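Lipase (Pelosinus fermentans, PDB 5AH0) hydrolyses ester bonds, including those of the polyester poly(butylene adipate-co-terephthalate), and probably has the alpha/beta-hydrolase fold of its lipase relatives. Local coordinates at residues A[76-82]-A[230-234]; A[114-118]-A[235-239]; A[175-180]-A[219-224]; A[241-245]-A[299-305]. All blocks are in the same frame, centred on the assembly; numbering follows the deposited sequence.

How the contacts relate
Contact 2 is the central one. Its centre lies about 6 Å from the centre of the chain, and it holds Ser-114, the probable nucleophile. Residues 230-234 of contact 1 run straight into residues 235-239 of contact 2, so the zinc site is joined through the chain to the segment that packs on Met-115, next to this serine; the two centres are about 16 Å apart. Asp-238 of contact 2 has its side chain about 8 Å from the zinc ion. Phe-175 of contact 3 packs on Asn-236 and Leu-239. On another side, Trp-237 and Gln-118 lie against 241-245 of contact 4. Contacts 3 and 4 do not touch: their nearest atoms are about 10 Å apart.

Contact 1: A[76-82]-A[230-234]; sequences HSTQKGH and STNDL. With ZN (zinc ion), chain C.
With CG turned trans to the backbone N in both His-76 (chi1 174°) and Asp-233 (chi1 -166°), imidazole and carboxylate approach from opposite directions and meet at a zinc ion. This is a zinc site of two histidines and two aspartates, similar to that of the family I.5 lipases. His-76 NE2 and His-82 NE2 each stand 2.1 Å from the zinc. Asp-233 OD2 binds it at 2.0 Å, and Asp-56 completes the four protein ligands. The other oxygen, Asp-233 OD1, lies at the edge of the His-76 ring, 3.2 Å from His-76 CE1. Trp-55 stacks on the ring of His-76.

Lys-80 closes the contact on the side away from His-82. Its chain bends at chi2 and chi4. Lys-80 CG rests 3.4 Å from Asp-233 CB, and CD lies over one face of the His-76 ring, near the rim. An alanine here would probably leave Asn-232 OD1 without its lysine donor and take away the methylenes packed on Asp-233 CB and CG. The backbone N of Asp-233 bonds to Thr-231 OG1 in an ST turn, which braces the ligand from its own loop. A Schellman motif at Gly-81 ends helix 74-80 and turns the chain toward His-82. Lys-80 NZ meets Asn-232 OD1 at 2.8 Å, in the carbonyl plane and on a lone pair.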
loop_
_atom_site.group_PDB
_atom_site.type_symbol
_atom_site.label_atom_id
_atom_site.label_comp_id
_atom_site.label_asym_id
_atom_site.label_seq_id
_atom_site.Cartn_x
_atom_site.Cartn_y
_atom_site.Cartn_z
ATOM N N HIS A 76 9.427 19.351 -0.326
ATOM C CA HIS A 76 9.778 17.937 -0.459
ATOM C C HIS A 76 10.480 17.628 -1.774
ATOM O O HIS A 76 11.534 16.993 -1.777
ATOM C CB HIS A 76 8.536 17.050 -0.340
ATOM C CG HIS A 76 8.814 15.600 -0.601
ATOM N ND1 HIS A 76 9.165 14.718 0.397
ATOM C CD2 HIS A 76 8.834 14.890 -1.757
ATOM C CE1 HIS A 76 9.373 13.522 -0.130
ATOM N NE2 HIS A 76 9.181 13.603 -1.432
ATOM N N SER A 77 9.893 18.081 -2.880
ATOM C CA SER A 77 10.430 17.811 -4.213
ATOM C C SER A 77 11.878 18.234 -4.328
ATOM O O SER A 77 12.726 17.456 -4.766
ATOM C CB SER A 77 9.628 18.538 -5.288
ATOM O OG SER A 77 8.241 18.469 -5.038
ATOM N N THR A 78 12.140 19.481 -3.946
ATOM C CA THR A 78 13.469 20.065 -4.044
ATOM C C THR A 78 14.475 19.323 -3.180
ATOM O O THR A 78 15.572 19.003 -3.633
ATOM C CB THR A 78 13.469 21.550 -3.636
ATOM O OG1 THR A 78 12.403 22.235 -4.304
ATOM C CG2 THR A 78 14.795 22.198 -4.009
ATOM N N GLN A 79 14.101 19.064 -1.930
ATOM C CA GLN A 79 14.988 18.378 -0.996
ATOM C C GLN A 79 15.367 16.974 -1.475
ATOM O O GLN A 79 16.476 16.502 -1.236
ATOM C CB GLN A 79 14.337 18.296 0.384
ATOM C CG GLN A 79 15.073 17.392 1.354
ATOM C CD GLN A 79 14.359 17.256 2.679
ATOM O OE1 GLN A 79 14.030 16.146 3.108
ATOM N NE2 GLN A 79 14.121 18.390 3.342
ATOM N N LYS A 80 14.444 16.308 -2.157
ATOM C CA LYS A 80 14.713 14.966 -2.637
ATOM C C LYS A 80 15.217 14.960 -4.083
ATOM O O LYS A 80 15.827 13.990 -4.525
ATOM C CB LYS A 80 13.460 14.108 -2.512
ATOM C CG LYS A 80 13.408 13.288 -1.240
ATOM C CD LYS A 80 13.221 14.156 -0.004
ATOM C CE LYS A 80 13.225 13.329 1.284
ATOM N NZ LYS A 80 14.604 13.132 1.829
ATOM N N GLY A 81 14.955 16.029 -4.826
ATOM C CA GLY A 81 15.366 16.078 -6.218
ATOM C C GLY A 81 14.324 15.520 -7.173
ATOM O O GLY A 81 14.631 14.663 -8.002
ATOM N N HIS A 82 13.092 16.014 -7.048
ATOM C CA HIS A 82 11.952 15.560 -7.849
ATOM C C HIS A 82 11.677 16.357 -9.110
ATOM O O HIS A 82 12.430 17.235 -9.495
ATOM C CB HIS A 82 10.661 15.631 -7.030
ATOM C CG HIS A 82 10.375 14.421 -6.205
ATOM N ND1 HIS A 82 10.983 13.208 -6.423
ATOM C CD2 HIS A 82 9.543 14.246 -5.151
ATOM C CE1 HIS A 82 10.528 12.330 -5.543
ATOM N NE2 HIS A 82 9.657 12.938 -4.757
ATOM N N SER A 230 20.987 6.257 -3.193
ATOM C CA SER A 230 21.296 7.675 -2.967
ATOM C C SER A 230 20.175 8.445 -2.265
ATOM O O SER A 230 20.434 9.405 -1.541
ATOM C CB SER A 230 21.637 8.361 -4.291
ATOM O OG SER A 230 20.512 8.409 -5.140
ATOM N N THR A 231 18.930 8.056 -2.504
ATOM C CA THR A 231 17.821 8.718 -1.834
ATOM C C THR A 231 17.183 7.836 -0.765
ATOM O O THR A 231 17.409 6.626 -0.721
ATOM C CB THR A 231 16.737 9.140 -2.830
ATOM O OG1 THR A 231 15.681 9.794 -2.123
ATOM C CG2 THR A 231 16.167 7.936 -3.522
ATOM N N ASN A 232 16.403 8.454 0.111
ATOM C CA ASN A 232 15.612 7.708 1.081
ATOM C C ASN A 232 14.132 7.908 0.776
ATOM O O ASN A 232 13.286 7.767 1.649
ATOM C CB ASN A 232 15.930 8.145 2.515
ATOM C CG ASN A 232 15.501 9.578 2.799
ATOM O OD1 ASN A 232 15.386 10.399 1.888
ATOM N ND2 ASN A 232 15.254 9.880 4.068
ATOM N N ASP A 233 13.839 8.252 -0.476
ATOM C CA ASP A 233 12.490 8.617 -0.898
ATOM C C ASP A 233 11.874 7.584 -1.824
ATOM O O ASP A 233 11.094 7.921 -2.713
ATOM C CB ASP A 233 12.512 9.987 -1.592
ATOM C CG ASP A 233 11.119 10.591 -1.758
ATOM O OD1 ASP A 233 10.309 10.502 -0.806
ATOM O OD2 ASP A 233 10.839 11.154 -2.844
ATOM N N LEU A 234 12.209 6.320 -1.607
ATOM C CA LEU A 234 11.590 5.252 -2.377
ATOM C C LEU A 234 11.058 4.163 -1.444
ATOM O O LEU A 234 11.328 4.191 -0.233
ATOM C CB LEU A 234 12.587 4.688 -3.382
ATOM C CG LEU A 234 12.891 5.650 -4.531
ATOM C CD1 LEU A 234 14.132 5.223 -5.278
ATOM C CD2 LEU A 234 11.716 5.728 -5.479
HETATM ZN ZN ZN C . 9.124 12.143 -2.919
#

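Contact 2: A[114-118]-A[235-239]; sequences SMGGQ and ANWDL
Met-115, the residue that follows the serine of the probable nucleophile elbow of an alpha/beta-hydrolase fold, packs against Leu-239 and Ala-235. Ser-114, in the strained backbone shape of such an elbow, bonds through OG to His-357 NE2, consistent with a catalytic pair.

The tight part is apolar. Met-115 CG is trans to the backbone N (chi1 -169°), and the chain stays extended to its methyl. It thus reaches across to helix 235-238, crossing Leu-239 at about a right angle. Met-115 CG lies 3.6 Å from Leu-239 CD2. Further along, Met-115 CE rests on Ala-235, 3.9 Å from Ala-235 CB. The same methyl, Met-115 CE, comes within 4.1 Å of Asp-238 CB.

The polar side is looser, held by one long bond. Here Gln-118 reaches across with its extended chain, and Gln-118 NE2 gives a hydrogen bond of 3.3 Å to Asp-238 O. The acceptor lies in the amide plane of Gln-118, but the donor is tilted 26° from the carbonyl plane. Asn-54 ND2 bonds to Gln-118 OE1, which helps fix how the amide is turned. With a leucine here, Asp-238 O would probably lose this amide donor and Asn-54 ND2 its acceptor. The carboxylate OD2 of Asp-238 is bonded to Asn-54 N and Ser-53 OG. Beyond it, Asn-236 and Trp-237 stand on the more exposed side of the helix. Gln-118 OE1 sits 3.9 Å from Leu-239 CD2.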
loop_
_atom_site.group_PDB
_atom_site.type_symbol
_atom_site.label_atom_id
_atom_site.label_comp_id
_atom_site.label_asym_id
_atom_site.label_seq_id
_atom_site.Cartn_x
_atom_site.Cartn_y
_atom_site.Cartn_z
ATOM N N SER A 114 -0.983 -4.336 2.152
ATOM C CA SER A 114 0.467 -4.224 2.116
ATOM C C SER A 114 0.909 -2.778 2.360
ATOM O O SER A 114 0.374 -2.116 3.251
ATOM C CB SER A 114 0.985 -4.766 0.781
ATOM O OG SER A 114 2.386 -4.680 0.706
ATOM N N MET A 115 1.855 -2.281 1.564
ATOM C CA MET A 115 2.410 -0.933 1.753
ATOM C C MET A 115 1.347 0.170 1.719
ATOM O O MET A 115 1.548 1.272 2.241
ATOM C CB MET A 115 3.470 -0.649 0.696
ATOM C CG MET A 115 4.285 0.616 0.966
ATOM S SD MET A 115 5.400 1.061 -0.377
ATOM C CE MET A 115 6.132 2.553 0.299
ATOM N N GLY A 116 0.211 -0.136 1.105
ATOM C CA GLY A 116 -0.903 0.784 1.068
ATOM C C GLY A 116 -1.325 1.127 2.483
ATOM O O GLY A 116 -1.841 2.221 2.743
ATOM N N GLY A 117 -1.122 0.183 3.404
ATOM C CA GLY A 117 -1.454 0.443 4.793
ATOM C C GLY A 117 -0.691 1.650 5.327
ATOM O O GLY A 117 -1.251 2.482 6.046
ATOM N N GLN A 118 0.573 1.774 4.923
ATOM C CA GLN A 118 1.409 2.892 5.333
ATOM C C GLN A 118 0.974 4.164 4.625
ATOM O O GLN A 118 0.893 5.234 5.219
ATOM C CB GLN A 118 2.871 2.601 5.016
ATOM C CG GLN A 118 3.562 1.651 5.959
ATOM C CD GLN A 118 5.037 1.547 5.641
ATOM O OE1 GLN A 118 5.415 1.341 4.485
ATOM N NE2 GLN A 118 5.882 1.739 6.651
ATOM N N ALA A 235 10.296 3.221 -1.999
ATOM C CA ALA A 235 9.678 2.163 -1.195
ATOM C C ALA A 235 10.708 1.384 -0.381
ATOM O O ALA A 235 10.453 1.038 0.770
ATOM C CB ALA A 235 8.886 1.210 -2.077
ATOM N N ASN A 236 11.884 1.153 -0.963
ATOM C CA ASN A 236 12.899 0.324 -0.323
ATOM C C ASN A 236 13.385 0.908 1.013
ATOM O O ASN A 236 13.785 0.171 1.911
ATOM C CB ASN A 236 14.072 0.096 -1.281
ATOM C CG ASN A 236 14.832 1.371 -1.580
ATOM O OD1 ASN A 236 14.254 2.458 -1.584
ATOM N ND2 ASN A 236 16.131 1.247 -1.840
ATOM N N TRP A 237 13.320 2.223 1.168
ATOM C CA TRP A 237 13.614 2.807 2.471
ATOM C C TRP A 237 12.395 2.707 3.390
ATOM O O TRP A 237 12.500 2.223 4.515
ATOM C CB TRP A 237 14.053 4.259 2.330
ATOM C CG TRP A 237 14.200 4.953 3.634
ATOM C CD1 TRP A 237 13.412 5.953 4.124
ATOM C CD2 TRP A 237 15.184 4.685 4.639
ATOM N NE1 TRP A 237 13.860 6.341 5.364
ATOM C CE2 TRP A 237 14.944 5.574 5.704
ATOM C CE3 TRP A 237 16.250 3.787 4.735
ATOM C CZ2 TRP A 237 15.728 5.589 6.850
ATOM C CZ3 TRP A 237 17.029 3.804 5.875
ATOM C CH2 TRP A 237 16.763 4.696 6.918
ATOM N N ASP A 238 11.240 3.141 2.891
ATOM C CA ASP A 238 10.019 3.195 3.689
ATOM C C ASP A 238 9.518 1.808 4.116
ATOM O O ASP A 238 8.786 1.672 5.096
ATOM C CB ASP A 238 8.914 3.921 2.912
ATOM C CG ASP A 238 8.862 5.410 3.210
ATOM O OD1 ASP A 238 9.529 5.850 4.172
ATOM O OD2 ASP A 238 8.140 6.136 2.487
ATOM N N LEU A 239 9.881 0.781 3.362
ATOM C CA LEU A 239 9.467 -0.577 3.705
ATOM C C LEU A 239 10.366 -1.215 4.751
ATOM O O LEU A 239 9.973 -2.181 5.401
ATOM C CB LEU A 239 9.440 -1.448 2.449
ATOM C CG LEU A 239 8.268 -1.144 1.522
ATOM C CD1 LEU A 239 8.373 -1.953 0.241
ATOM C CD2 LEU A 239 6.967 -1.448 2.244
#

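Contact 3: A[175-180]-A[219-224]; sequences FGDFAK and TNRVFN
Asn-220 OD1 faces the outer end of Lys-180 and is approached by three of its atoms. Lys-180 CE is the nearest, 3.2 Å from Asn-220 OD1, while Lys-180 NZ stands 3.9 Å from the same oxygen. The two side chains cross at about a right angle. Lys-180 is extended beyond CG, so its methylenes reach across to the neighbouring helix before the amine arrives beside Asn-220. On the way, Lys-180 CG passes 4.1 Å from Thr-219 CG2. The hydroxyl of that threonine turns back to Leu-215 O in its own helix.

The inner part is carried by Phe-223. Its CG is trans to the carbonyl carbon (chi1 -66°), and the ring projects across to the other helix. Phe-223 CZ comes 3.4 Å from Ala-179 CB, the closest apolar approach. The helices 173-190 and 215-223 run antiparallel, with their local axes at 159° and 10.6 Å apart. At that spacing the single large ring of Phe-223 fills much of the gap between them. From its position in the chain, helix 173-190 probably corresponds to the main lid helix of related bacterial lipases. Gly-176 adds only its backbone here, and Gly-176 CA stands 4.4 Å from Phe-223 CD1.

The ring of Phe-223 also has partners outside the pair. Trp-228 meets it with nearly parallel planes, and Phe-200 meets it edge-to-face. Phe-175 in turn lies against Phe-12. Phe-175 CE1 touches the edge of the Phe-223 ring, close to its plane, 4.1 Å from CE1 of Phe-223.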
loop_
_atom_site.group_PDB
_atom_site.type_symbol
_atom_site.label_atom_id
_atom_site.label_comp_id
_atom_site.label_asym_id
_atom_site.label_seq_id
_atom_site.Cartn_x
_atom_site.Cartn_y
_atom_site.Cartn_z
ATOM N N PHE A 175 15.149 -7.000 -2.104
ATOM C CA PHE A 175 14.069 -6.093 -2.487
ATOM C C PHE A 175 13.939 -5.982 -4.009
ATOM O O PHE A 175 12.852 -6.086 -4.555
ATOM C CB PHE A 175 14.309 -4.712 -1.877
ATOM C CG PHE A 175 13.444 -3.627 -2.455
ATOM C CD1 PHE A 175 13.837 -2.939 -3.600
ATOM C CD2 PHE A 175 12.256 -3.273 -1.840
ATOM C CE1 PHE A 175 13.057 -1.948 -4.127
ATOM C CE2 PHE A 175 11.467 -2.264 -2.360
ATOM C CZ PHE A 175 11.864 -1.602 -3.504
ATOM N N GLY A 176 15.054 -5.742 -4.687
ATOM C CA GLY A 176 15.057 -5.666 -6.137
ATOM C C GLY A 176 14.817 -7.015 -6.802
ATOM O O GLY A 176 14.250 -7.089 -7.893
ATOM N N ASP A 177 15.257 -8.092 -6.160
ATOM C CA ASP A 177 15.018 -9.412 -6.715
ATOM C C ASP A 177 13.528 -9.705 -6.679
ATOM O O ASP A 177 12.966 -10.261 -7.626
ATOM C CB ASP A 177 15.770 -10.489 -5.946
ATOM C CG ASP A 177 15.509 -11.877 -6.498
ATOM O OD1 ASP A 177 16.170 -12.260 -7.490
ATOM O OD2 ASP A 177 14.623 -12.580 -5.962
ATOM N N PHE A 178 12.890 -9.324 -5.575
ATOM C CA PHE A 178 11.463 -9.525 -5.435
ATOM C C PHE A 178 10.696 -8.725 -6.484
ATOM O O PHE A 178 9.747 -9.222 -7.078
ATOM C CB PHE A 178 10.972 -9.131 -4.051
ATOM C CG PHE A 178 9.503 -9.332 -3.886
ATOM C CD1 PHE A 178 9.002 -10.593 -3.634
ATOM C CD2 PHE A 178 8.618 -8.283 -4.056
ATOM C CE1 PHE A 178 7.645 -10.800 -3.528
ATOM C CE2 PHE A 178 7.251 -8.483 -3.949
ATOM C CZ PHE A 178 6.768 -9.739 -3.689
ATOM N N ALA A 179 11.094 -7.477 -6.697
ATOM C CA ALA A 179 10.390 -6.650 -7.657
ATOM C C ALA A 179 10.469 -7.263 -9.048
ATOM O O ALA A 179 9.436 -7.526 -9.676
ATOM C CB ALA A 179 10.947 -5.242 -7.658
ATOM N N LYS A 180 11.696 -7.506 -9.513
ATOM C CA LYS A 180 11.915 -8.105 -10.818
ATOM C C LYS A 180 11.098 -9.378 -10.991
ATOM O O LYS A 180 10.409 -9.552 -11.998
ATOM C CB LYS A 180 13.395 -8.411 -11.018
ATOM C CG LYS A 180 14.258 -7.181 -11.251
ATOM C CD LYS A 180 15.711 -7.479 -10.910
ATOM C CE LYS A 180 16.630 -6.490 -11.598
ATOM N NZ LYS A 180 18.029 -6.613 -11.137
ATOM N N THR A 219 12.598 -2.812 -16.884
ATOM C CA THR A 219 12.639 -3.264 -15.489
ATOM C C THR A 219 14.050 -3.249 -14.905
ATOM O O THR A 219 14.273 -2.713 -13.815
ATOM C CB THR A 219 12.066 -4.696 -15.331
ATOM O OG1 THR A 219 10.795 -4.791 -15.988
ATOM C CG2 THR A 219 11.888 -5.038 -13.866
ATOM N N ASN A 220 14.997 -3.842 -15.627
ATOM C CA ASN A 220 16.396 -3.837 -15.203
ATOM C C ASN A 220 16.970 -2.434 -15.071
ATOM O O ASN A 220 17.695 -2.149 -14.124
ATOM C CB ASN A 220 17.257 -4.672 -16.153
ATOM C CG ASN A 220 17.078 -6.159 -15.932
ATOM O OD1 ASN A 220 16.746 -6.594 -14.825
ATOM N ND2 ASN A 220 17.304 -6.949 -16.975
ATOM N N ARG A 221 16.653 -1.557 -16.016
ATOM C CA ARG A 221 17.183 -0.200 -15.966
ATOM C C ARG A 221 16.673 0.527 -14.717
ATOM O O ARG A 221 17.412 1.281 -14.089
ATOM C CB ARG A 221 16.807 0.574 -17.235
ATOM C CG ARG A 221 17.283 2.032 -17.263
ATOM C CD ARG A 221 17.166 2.629 -18.663
ATOM N NE ARG A 221 15.777 2.693 -19.121
ATOM C CZ ARG A 221 14.938 3.697 -18.866
ATOM N NH1 ARG A 221 15.341 4.749 -18.161
ATOM N NH2 ARG A 221 13.695 3.652 -19.332
ATOM N N VAL A 222 15.431 0.258 -14.323
ATOM C CA VAL A 222 14.869 0.891 -13.132
ATOM C C VAL A 222 15.597 0.509 -11.844
ATOM O O VAL A 222 15.961 1.380 -11.051
ATOM C CB VAL A 222 13.381 0.535 -12.965
ATOM C CG1 VAL A 222 12.902 0.842 -11.539
ATOM C CG2 VAL A 222 12.539 1.253 -14.017
ATOM N N PHE A 223 15.826 -0.788 -11.648
ATOM C CA PHE A 223 16.377 -1.287 -10.385
ATOM C C PHE A 223 17.908 -1.410 -10.391
ATOM O O PHE A 223 18.517 -1.816 -9.399
ATOM C CB PHE A 223 15.720 -2.624 -10.038
ATOM C CG PHE A 223 14.253 -2.502 -9.738
ATOM C CD1 PHE A 223 13.819 -2.104 -8.481
ATOM C CD2 PHE A 223 13.312 -2.737 -10.721
ATOM C CE1 PHE A 223 12.475 -1.970 -8.204
ATOM C CE2 PHE A 223 11.959 -2.605 -10.450
ATOM C CZ PHE A 223 11.539 -2.221 -9.190
ATOM N N ASN A 224 18.528 -1.054 -11.507
ATOM C CA ASN A 224 19.980 -0.945 -11.556
ATOM C C ASN A 224 20.376 0.520 -11.497
ATOM O O ASN A 224 21.522 0.877 -11.744
ATOM C CB ASN A 224 20.547 -1.606 -12.812
ATOM C CG ASN A 224 20.268 -3.095 -12.865
ATOM O OD1 ASN A 224 19.567 -3.648 -12.007
ATOM N ND2 ASN A 224 20.805 -3.753 -13.884
#

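Contact 4: A[241-245]-A[299-305]; sequences TDGAR and RNEQGRV
Arg-304 passes obliquely by the carboxylate of Asp-242, and most of its atoms touch it. Arg-304 CB is 3.9 Å from Asp-242 OD1, and Arg-304 CG is closer to that oxygen, at 3.5 Å. CD passes it as well. A bend at chi3 (97°) then turns the guanidinium side-on. Arg-304 NE bonds to Asp-242 OD1 at 3.1 Å, meeting it on the syn side but out of the carboxylate plane. Arg-304 NH2 bonds to Asp-242 OD2 at 2.7 Å, in the guanidinium plane and on the syn lone pair. NH1 looks the other way, to a long salt bridge with Glu-301 OE1. Two nitrogens on two oxygens should hold the guanidinium against turning.

Arg-299 lies against one face of this guanidinium. Both arginines gather near Asp-170, which pairs with Arg-299 NH1 and also bonds to Thr-241 OG1. Arg-245 NH2 reaches Gly-303 O at 3.1 Å, while Arg-245 CD packs 3.5 Å from Val-305 CG2. Trp-329 makes a cation-pi contact with Arg-245. The contact thus pins the first turn of helix 241-250 to the type II turn 301-304, in the long loop between helix 288-294 and strand 334-336.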
loop_
_atom_site.group_PDB
_atom_site.type_symbol
_atom_site.label_atom_id
_atom_site.label_comp_id
_atom_site.label_asym_id
_atom_site.label_seq_id
_atom_site.Cartn_x
_atom_site.Cartn_y
_atom_site.Cartn_z
ATOM N N THR A 241 12.672 -1.721 8.215
ATOM C CA THR A 241 12.465 -1.508 9.637
ATOM C C THR A 241 12.977 -0.126 10.025
ATOM O O THR A 241 12.428 0.532 10.914
ATOM C CB THR A 241 13.187 -2.574 10.453
ATOM O OG1 THR A 241 14.577 -2.573 10.099
ATOM C CG2 THR A 241 12.608 -3.941 10.147
ATOM N N ASP A 242 14.015 0.315 9.323
ATOM C CA ASP A 242 14.653 1.596 9.588
ATOM C C ASP A 242 13.781 2.761 9.161
ATOM O O ASP A 242 13.626 3.730 9.902
ATOM C CB ASP A 242 15.985 1.674 8.852
ATOM C CG ASP A 242 16.833 0.443 9.064
ATOM O OD1 ASP A 242 17.068 0.075 10.240
ATOM O OD2 ASP A 242 17.221 -0.180 8.050
ATOM N N GLY A 243 13.193 2.662 7.975
ATOM C CA GLY A 243 12.356 3.730 7.462
ATOM C C GLY A 243 10.953 3.785 8.042
ATOM O O GLY A 243 10.389 4.867 8.230
ATOM N N ALA A 244 10.382 2.622 8.330
ATOM C CA ALA A 244 9.021 2.573 8.857
ATOM C C ALA A 244 9.000 3.233 10.231
ATOM O O ALA A 244 8.107 4.021 10.565
ATOM C CB ALA A 244 8.525 1.140 8.935
ATOM N N ARG A 245 10.015 2.880 11.006
ATOM C CA ARG A 245 10.303 3.464 12.296
ATOM C C ARG A 245 10.179 4.970 12.217
ATOM O O ARG A 245 9.469 5.594 13.007
ATOM C CB ARG A 245 11.710 3.057 12.713
ATOM C CG ARG A 245 11.922 3.007 14.175
ATOM C CD ARG A 245 13.205 2.295 14.541
ATOM N NE ARG A 245 14.378 2.761 13.809
ATOM C CZ ARG A 245 15.621 2.485 14.186
ATOM N NH1 ARG A 245 15.827 1.775 15.286
ATOM N NH2 ARG A 245 16.653 2.928 13.479
ATOM N N ARG A 299 18.901 -10.257 13.162
ATOM C CA ARG A 299 19.896 -9.198 13.233
ATOM C C ARG A 299 19.935 -8.558 14.603
ATOM O O ARG A 299 18.904 -8.151 15.143
ATOM C CB ARG A 299 19.615 -8.130 12.183
ATOM C CG ARG A 299 20.674 -7.079 12.086
ATOM C CD ARG A 299 20.220 -5.984 11.178
ATOM N NE ARG A 299 19.140 -5.218 11.776
ATOM C CZ ARG A 299 18.032 -4.858 11.133
ATOM N NH1 ARG A 299 17.851 -5.216 9.867
ATOM N NH2 ARG A 299 17.104 -4.148 11.760
ATOM N N ASN A 300 21.142 -8.447 15.147
ATOM C CA ASN A 300 21.344 -7.885 16.470
ATOM C C ASN A 300 22.396 -6.794 16.391
ATOM O O ASN A 300 23.512 -6.969 16.876
ATOM C CB ASN A 300 21.777 -8.965 17.460
ATOM C CG ASN A 300 21.622 -8.530 18.899
ATOM O OD1 ASN A 300 20.776 -7.694 19.215
ATOM N ND2 ASN A 300 22.460 -9.072 19.779
ATOM N N GLU A 301 22.057 -5.692 15.735
ATOM C CA GLU A 301 22.997 -4.592 15.606
ATOM C C GLU A 301 22.516 -3.384 16.384
ATOM O O GLU A 301 21.317 -3.148 16.528
ATOM C CB GLU A 301 23.210 -4.233 14.135
ATOM C CG GLU A 301 23.810 -5.373 13.336
ATOM C CD GLU A 301 23.779 -5.131 11.836
ATOM O OE1 GLU A 301 23.506 -3.980 11.424
ATOM O OE2 GLU A 301 24.013 -6.098 11.074
ATOM N N GLN A 302 23.466 -2.610 16.879
ATOM C CA GLN A 302 23.137 -1.425 17.646
ATOM C C GLN A 302 22.680 -0.301 16.714
ATOM O O GLN A 302 23.222 -0.123 15.622
ATOM C CB GLN A 302 24.336 -1.031 18.513
ATOM C CG GLN A 302 25.658 -0.985 17.767
ATOM C CD GLN A 302 26.839 -0.693 18.685
ATOM O OE1 GLN A 302 26.665 -0.478 19.887
ATOM N NE2 GLN A 302 28.048 -0.696 18.123
ATOM N N GLY A 303 21.629 0.405 17.118
ATOM C CA GLY A 303 21.103 1.505 16.332
ATOM C C GLY A 303 19.971 1.115 15.392
ATOM O O GLY A 303 19.190 1.968 14.973
ATOM N N ARG A 304 19.864 -0.172 15.067
ATOM C CA ARG A 304 18.767 -0.638 14.218
ATOM C C ARG A 304 17.798 -1.499 15.016
ATOM O O ARG A 304 18.145 -1.999 16.084
ATOM C CB ARG A 304 19.295 -1.429 13.017
ATOM C CG ARG A 304 20.011 -0.586 11.977
ATOM C CD ARG A 304 20.540 -1.452 10.850
ATOM N NE ARG A 304 19.648 -1.472 9.694
ATOM C CZ ARG A 304 19.682 -2.410 8.753
ATOM N NH1 ARG A 304 20.559 -3.398 8.848
ATOM N NH2 ARG A 304 18.839 -2.368 7.724
ATOM N N VAL A 305 16.588 -1.671 14.493
ATOM C CA VAL A 305 15.586 -2.537 15.111
ATOM C C VAL A 305 16.146 -3.944 15.262
ATOM O O VAL A 305 16.642 -4.529 14.295
ATOM C CB VAL A 305 14.301 -2.576 14.271
ATOM C CG1 VAL A 305 13.284 -3.560 14.863
ATOM C CG2 VAL A 305 13.711 -1.180 14.150
#